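Local structure of sensor protein CzcS (Pseudomonas aeruginosa, 5GPO) at residues Leu81-Gln95 / Ser107-Gln121. The protein is the sensor domain of a zinc-responsive histidine kinase, probably part of a two-component system, linked to metal detoxification and antibiotic resistance. Sequence-based numbering, arbitrary orientation.
Sequences LLARLQADARQPVFQ and SIGASMRMKNGTPVQ
S107, I108 and G109 pair with Q95, F94 and V93 in an antiparallel beta hairpin. The hairpin forms one side of a five-stranded sheet, backed by helix 75-86. The strand order 2-1-5-4-3 is consistent with a PAS-like (PDC) sensor fold. S107 and Q95 are a hydrogen-bonded pair, with S107 N 2.8 Å from Q95 O. G109 and V93 are the next such pair, with G109 N 2.9 Å from V93 O. Both pairs turn their side-chain positions to the helix face of the sheet. A water there donates to both Q95 OE1 and S107 OG. S107 OG is also hydrogen-bonded to S125 OG, and Q95 NE2 to A77 O of the helix.

G109 has no side chain, and the helix leucines settle over its backbone. L81 CD2 lies 3.8 Å from G109 N, and L85 CD2 lies 3.7 Å from G109 O. The other branch of L85 reaches Q121 on the next strand, with L85 CD1 3.7 Å from Q121 OE1. The two side chains run antiparallel. A bend at chi2 brings Q121 OE1 beside L85 CB and CD1, and next to S111 OG. That last approach is doubtfully short.

I108 lies on the other face of the sheet, beside F94. Its CG1 is anti to the backbone N (chi1 -168°). I108 CG1 sits over one face of the F94 ring in a CH-pi contact, 4.1 Å from the centroid and 13° off the normal. P92 CB packs against I108 CD1. F94 also packs on R10 of the second subunit.

Before the strand, the amide of Q91 grips S111 twice. Q91 NE2 donates to S111 OG at 2.9 Å, in the amide plane. Q91 OE1 accepts from S111 N at 2.8 Å, with the donor 38° above the carbonyl plane.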
loop_
_atom_site.group_PDB
_atom_site.type_symbol
_atom_site.label_atom_id
_atom_site.label_comp_id
_atom_site.label_asym_id
_atom_site.label_seq_id
_atom_site.Cartn_x
_atom_site.Cartn_y
_atom_site.Cartn_z
ATOM N N LEU B 81 -3.578 -14.013 -17.203
ATOM C CA LEU B 81 -4.170 -14.579 -15.993
ATOM C C LEU B 81 -5.689 -14.619 -16.085
ATOM O O LEU B 81 -6.311 -15.625 -15.724
ATOM C CB LEU B 81 -3.736 -13.764 -14.772
ATOM C CG LEU B 81 -4.319 -14.215 -13.437
ATOM C CD1 LEU B 81 -4.013 -15.670 -13.199
ATOM C CD2 LEU B 81 -3.739 -13.357 -12.320
ATOM N N LEU B 82 -6.304 -13.530 -16.561
ATOM C CA LEU B 82 -7.751 -13.503 -16.720
ATOM C C LEU B 82 -8.213 -14.577 -17.691
ATOM O O LEU B 82 -9.287 -15.163 -17.510
ATOM C CB LEU B 82 -8.204 -12.126 -17.217
ATOM C CG LEU B 82 -9.673 -12.039 -17.640
ATOM C CD1 LEU B 82 -10.562 -12.350 -16.432
ATOM C CD2 LEU B 82 -9.991 -10.654 -18.197
ATOM N N ALA B 83 -7.398 -14.867 -18.706
ATOM C CA ALA B 83 -7.763 -15.901 -19.667
ATOM C C ALA B 83 -7.701 -17.280 -19.027
ATOM O O ALA B 83 -8.530 -18.149 -19.323
ATOM C CB ALA B 83 -6.853 -15.824 -20.891
ATOM N N ARG B 84 -6.737 -17.501 -18.131
ATOM C CA ARG B 84 -6.689 -18.792 -17.453
ATOM C C ARG B 84 -7.888 -18.973 -16.531
ATOM O O ARG B 84 -8.435 -20.077 -16.432
ATOM C CB ARG B 84 -5.371 -18.941 -16.700
ATOM C CG ARG B 84 -4.214 -19.173 -17.647
ATOM C CD ARG B 84 -2.880 -19.120 -16.937
ATOM N NE ARG B 84 -2.709 -20.216 -15.989
ATOM C CZ ARG B 84 -1.684 -20.307 -15.147
ATOM N NH1 ARG B 84 -0.759 -19.357 -15.137
ATOM N NH2 ARG B 84 -1.592 -21.331 -14.306
ATOM N N LEU B 85 -8.334 -17.898 -15.873
ATOM C CA LEU B 85 -9.518 -17.979 -15.016
ATOM C C LEU B 85 -10.759 -18.315 -15.837
ATOM O O LEU B 85 -11.564 -19.173 -15.456
ATOM C CB LEU B 85 -9.716 -16.659 -14.272
ATOM C CG LEU B 85 -8.742 -16.289 -13.155
ATOM C CD1 LEU B 85 -9.035 -14.878 -12.646
ATOM C CD2 LEU B 85 -8.821 -17.291 -12.012
ATOM N N GLN B 86 -10.925 -17.645 -16.978
ATOM C CA GLN B 86 -12.106 -17.849 -17.805
ATOM C C GLN B 86 -12.093 -19.194 -18.524
ATOM O O GLN B 86 -13.149 -19.637 -18.994
ATOM C CB GLN B 86 -12.232 -16.687 -18.792
ATOM C CG GLN B 86 -12.476 -15.359 -18.070
ATOM C CD GLN B 86 -12.654 -14.173 -19.005
ATOM O OE1 GLN B 86 -12.080 -14.127 -20.094
ATOM N NE2 GLN B 86 -13.462 -13.207 -18.582
ATOM N N ALA B 87 -10.937 -19.859 -18.612
ATOM C CA ALA B 87 -10.861 -21.231 -19.098
ATOM C C ALA B 87 -10.940 -22.263 -17.967
ATOM O O ALA B 87 -10.457 -23.395 -18.129
ATOM C CB ALA B 87 -9.585 -21.434 -19.918
ATOM N N ASP B 88 -11.531 -21.889 -16.829
ATOM C CA ASP B 88 -11.772 -22.795 -15.700
ATOM C C ASP B 88 -10.509 -23.525 -15.237
ATOM O O ASP B 88 -10.576 -24.675 -14.796
ATOM C CB ASP B 88 -12.875 -23.802 -16.034
ATOM C CG ASP B 88 -14.239 -23.151 -16.146
ATOM O OD1 ASP B 88 -14.527 -22.232 -15.348
ATOM O OD2 ASP B 88 -15.023 -23.556 -17.034
ATOM N N ALA B 89 -9.350 -22.872 -15.312
ATOM C CA ALA B 89 -8.176 -23.408 -14.634
ATOM C C ALA B 89 -8.452 -23.539 -13.138
ATOM O O ALA B 89 -9.280 -22.818 -12.569
ATOM C CB ALA B 89 -6.951 -22.516 -14.867
ATOM N N ARG B 90 -7.759 -24.481 -12.500
ATOM C CA ARG B 90 -7.915 -24.667 -11.062
ATOM C C ARG B 90 -7.562 -23.384 -10.322
ATOM O O ARG B 90 -6.568 -22.727 -10.638
ATOM C CB ARG B 90 -7.027 -25.809 -10.573
ATOM N N GLN B 91 -8.379 -23.032 -9.337
ATOM C CA GLN B 91 -8.181 -21.796 -8.579
ATOM C C GLN B 91 -7.676 -22.061 -7.164
ATOM O O GLN B 91 -8.002 -23.092 -6.569
ATOM C CB GLN B 91 -9.477 -20.997 -8.530
ATOM C CG GLN B 91 -9.996 -20.612 -9.907
ATOM C CD GLN B 91 -11.099 -19.582 -9.825
ATOM O OE1 GLN B 91 -11.413 -19.084 -8.742
ATOM N NE2 GLN B 91 -11.685 -19.246 -10.970
ATOM N N PRO B 92 -6.877 -21.124 -6.613
ATOM C CA PRO B 92 -6.416 -19.906 -7.286
ATOM C C PRO B 92 -5.361 -20.194 -8.363
ATOM O O PRO B 92 -4.643 -21.189 -8.277
ATOM C CB PRO B 92 -5.846 -19.068 -6.134
ATOM C CG PRO B 92 -5.434 -20.068 -5.109
ATOM C CD PRO B 92 -6.451 -21.172 -5.201
ATOM N N VAL B 93 -5.316 -19.350 -9.387
ATOM C CA VAL B 93 -4.354 -19.473 -10.476
ATOM C C VAL B 93 -3.159 -18.574 -10.178
ATOM O O VAL B 93 -3.323 -17.384 -9.893
ATOM C CB VAL B 93 -4.995 -19.093 -11.825
ATOM C CG1 VAL B 93 -3.971 -19.190 -12.938
ATOM C CG2 VAL B 93 -6.198 -19.990 -12.133
ATOM N N PHE B 94 -1.957 -19.137 -10.265
ATOM C CA PHE B 94 -0.719 -18.407 -10.058
ATOM C C PHE B 94 -0.076 -18.094 -11.394
ATOM O O PHE B 94 -0.157 -18.871 -12.350
ATOM C CB PHE B 94 0.274 -19.200 -9.205
ATOM C CG PHE B 94 -0.018 -19.154 -7.743
ATOM C CD1 PHE B 94 0.485 -18.123 -6.962
ATOM C CD2 PHE B 94 -0.789 -20.138 -7.144
ATOM C CE1 PHE B 94 0.220 -18.072 -5.595
ATOM C CE2 PHE B 94 -1.051 -20.100 -5.782
ATOM C CZ PHE B 94 -0.547 -19.059 -5.008
ATOM N N GLN B 95 0.589 -16.949 -11.449
ATOM C CA GLN B 95 1.257 -16.546 -12.673
ATOM C C GLN B 95 2.545 -15.837 -12.315
ATOM O O GLN B 95 2.520 -14.849 -11.578
ATOM C CB GLN B 95 0.366 -15.633 -13.501
ATOM C CG GLN B 95 1.023 -15.167 -14.769
ATOM C CD GLN B 95 0.311 -13.976 -15.333
ATOM O OE1 GLN B 95 0.294 -12.900 -14.716
ATOM N NE2 GLN B 95 -0.310 -14.152 -16.489
ATOM N N SER B 107 1.609 -12.920 -9.712
ATOM C CA SER B 107 0.201 -12.610 -9.575
ATOM C C SER B 107 -0.568 -13.865 -9.177
ATOM O O SER B 107 -0.112 -15.000 -9.370
ATOM C CB SER B 107 -0.390 -12.044 -10.870
ATOM O OG SER B 107 0.437 -11.051 -11.432
ATOM N N ILE B 108 -1.737 -13.634 -8.591
ATOM C CA ILE B 108 -2.676 -14.684 -8.223
ATOM C C ILE B 108 -4.056 -14.196 -8.622
ATOM O O ILE B 108 -4.354 -12.995 -8.517
ATOM C CB ILE B 108 -2.585 -15.039 -6.711
ATOM C CG1 ILE B 108 -3.355 -16.331 -6.397
ATOM C CG2 ILE B 108 -3.047 -13.889 -5.824
ATOM C CD1 ILE B 108 -3.177 -16.805 -4.955
ATOM N N GLY B 109 -4.883 -15.098 -9.129
ATOM C CA GLY B 109 -6.231 -14.757 -9.529
ATOM C C GLY B 109 -7.249 -15.754 -9.008
ATOM O O GLY B 109 -6.969 -16.943 -8.875
ATOM N N ALA B 110 -8.443 -15.246 -8.706
ATOM C CA ALA B 110 -9.529 -16.135 -8.323
ATOM C C ALA B 110 -10.870 -15.473 -8.603
ATOM O O ALA B 110 -10.998 -14.245 -8.640
ATOM C CB ALA B 110 -9.431 -16.549 -6.847
ATOM N N SER B 111 -11.878 -16.315 -8.796
ATOM C CA SER B 111 -13.248 -15.842 -8.894
ATOM C C SER B 111 -13.829 -15.723 -7.494
ATOM O O SER B 111 -13.536 -16.545 -6.616
ATOM C CB SER B 111 -14.105 -16.782 -9.747
ATOM O OG SER B 111 -13.540 -16.996 -11.031
ATOM N N MET B 112 -14.616 -14.669 -7.282
ATOM C CA MET B 112 -15.275 -14.420 -6.006
ATOM C C MET B 112 -16.698 -13.972 -6.277
ATOM O O MET B 112 -17.072 -13.676 -7.414
ATOM C CB MET B 112 -14.537 -13.361 -5.175
ATOM C CG MET B 112 -13.146 -13.795 -4.834
ATOM S SD MET B 112 -12.282 -12.682 -3.737
ATOM C CE MET B 112 -10.659 -13.453 -3.831
ATOM N N ARG B 113 -17.502 -13.936 -5.219
ATOM C CA ARG B 113 -18.810 -13.302 -5.279
ATOM C C ARG B 113 -18.873 -12.264 -4.176
ATOM O O ARG B 113 -18.794 -12.610 -2.991
ATOM C CB ARG B 113 -19.953 -14.307 -5.135
ATOM C CG ARG B 113 -21.325 -13.650 -5.301
ATOM C CD ARG B 113 -22.404 -14.692 -5.520
ATOM N NE ARG B 113 -22.092 -15.555 -6.659
ATOM C CZ ARG B 113 -22.457 -15.310 -7.916
ATOM N NH1 ARG B 113 -23.158 -14.226 -8.213
ATOM N NH2 ARG B 113 -22.119 -16.159 -8.878
ATOM N N MET B 114 -19.002 -11.004 -4.572
ATOM C CA MET B 114 -19.129 -9.919 -3.621
ATOM C C MET B 114 -20.417 -10.074 -2.822
ATOM O O MET B 114 -21.361 -10.753 -3.238
ATOM C CB MET B 114 -19.093 -8.578 -4.347
ATOM C CG MET B 114 -17.777 -8.329 -5.063
ATOM S SD MET B 114 -17.659 -6.665 -5.704
ATOM C CE MET B 114 -17.972 -5.700 -4.218
ATOM N N LYS B 115 -20.441 -9.441 -1.645
ATOM C CA LYS B 115 -21.569 -9.632 -0.743
ATOM C C LYS B 115 -22.873 -9.163 -1.373
ATOM O O LYS B 115 -23.929 -9.754 -1.122
ATOM C CB LYS B 115 -21.323 -8.906 0.582
ATOM C CG LYS B 115 -22.263 -9.359 1.695
ATOM C CD LYS B 115 -22.287 -8.378 2.851
ATOM C CE LYS B 115 -21.031 -8.462 3.698
ATOM N NZ LYS B 115 -21.021 -7.399 4.758
ATOM N N ASN B 116 -22.818 -8.134 -2.213
ATOM C CA ASN B 116 -24.004 -7.625 -2.884
ATOM C C ASN B 116 -24.431 -8.477 -4.077
ATOM O O ASN B 116 -25.364 -8.092 -4.784
ATOM C CB ASN B 116 -23.780 -6.172 -3.325
ATOM C CG ASN B 116 -22.541 -5.999 -4.196
ATOM O OD1 ASN B 116 -22.102 -6.929 -4.881
ATOM N ND2 ASN B 116 -21.977 -4.795 -4.180
ATOM N N GLY B 117 -23.779 -9.616 -4.316
ATOM C CA GLY B 117 -24.157 -10.536 -5.362
ATOM C C GLY B 117 -23.290 -10.486 -6.610
ATOM O O GLY B 117 -23.377 -11.401 -7.437
ATOM N N THR B 118 -22.464 -9.459 -6.775
ATOM C CA THR B 118 -21.722 -9.317 -8.041
ATOM C C THR B 118 -20.665 -10.404 -8.167
ATOM O O THR B 118 -19.802 -10.514 -7.286
ATOM C CB THR B 118 -21.044 -7.950 -8.149
ATOM O OG1 THR B 118 -21.997 -6.902 -7.950
ATOM C CG2 THR B 118 -20.399 -7.791 -9.542
ATOM N N PRO B 119 -20.663 -11.202 -9.240
ATOM C CA PRO B 119 -19.556 -12.139 -9.451
ATOM C C PRO B 119 -18.368 -11.392 -10.040
ATOM O O PRO B 119 -18.511 -10.641 -11.012
ATOM C CB PRO B 119 -20.134 -13.165 -10.435
ATOM C CG PRO B 119 -21.146 -12.395 -11.196
ATOM C CD PRO B 119 -21.713 -11.355 -10.264
ATOM N N VAL B 120 -17.197 -11.571 -9.426
ATOM C CA VAL B 120 -16.014 -10.808 -9.803
ATOM C C VAL B 120 -14.827 -11.738 -10.002
ATOM O O VAL B 120 -14.754 -12.836 -9.431
ATOM C CB VAL B 120 -15.658 -9.698 -8.775
ATOM C CG1 VAL B 120 -16.760 -8.623 -8.716
ATOM C CG2 VAL B 120 -15.321 -10.280 -7.369
ATOM N N GLN B 121 -13.896 -11.292 -10.837
ATOM C CA GLN B 121 -12.586 -11.909 -10.978
ATOM C C GLN B 121 -11.567 -10.970 -10.350
ATOM O O GLN B 121 -11.582 -9.766 -10.628
ATOM C CB GLN B 121 -12.222 -12.164 -12.443
ATOM C CG GLN B 121 -13.258 -12.936 -13.264
ATOM C CD GLN B 121 -13.192 -14.438 -13.052
ATOM O OE1 GLN B 121 -12.668 -14.915 -12.050
ATOM N NE2 GLN B 121 -13.722 -15.193 -14.010
HETATM O O HOH W 1 -12.198 -19.383 -5.850
HETATM O O HOH W 2 -1.228 -10.525 -13.642
HETATM O O HOH W 3 2.132 -12.027 -12.872
#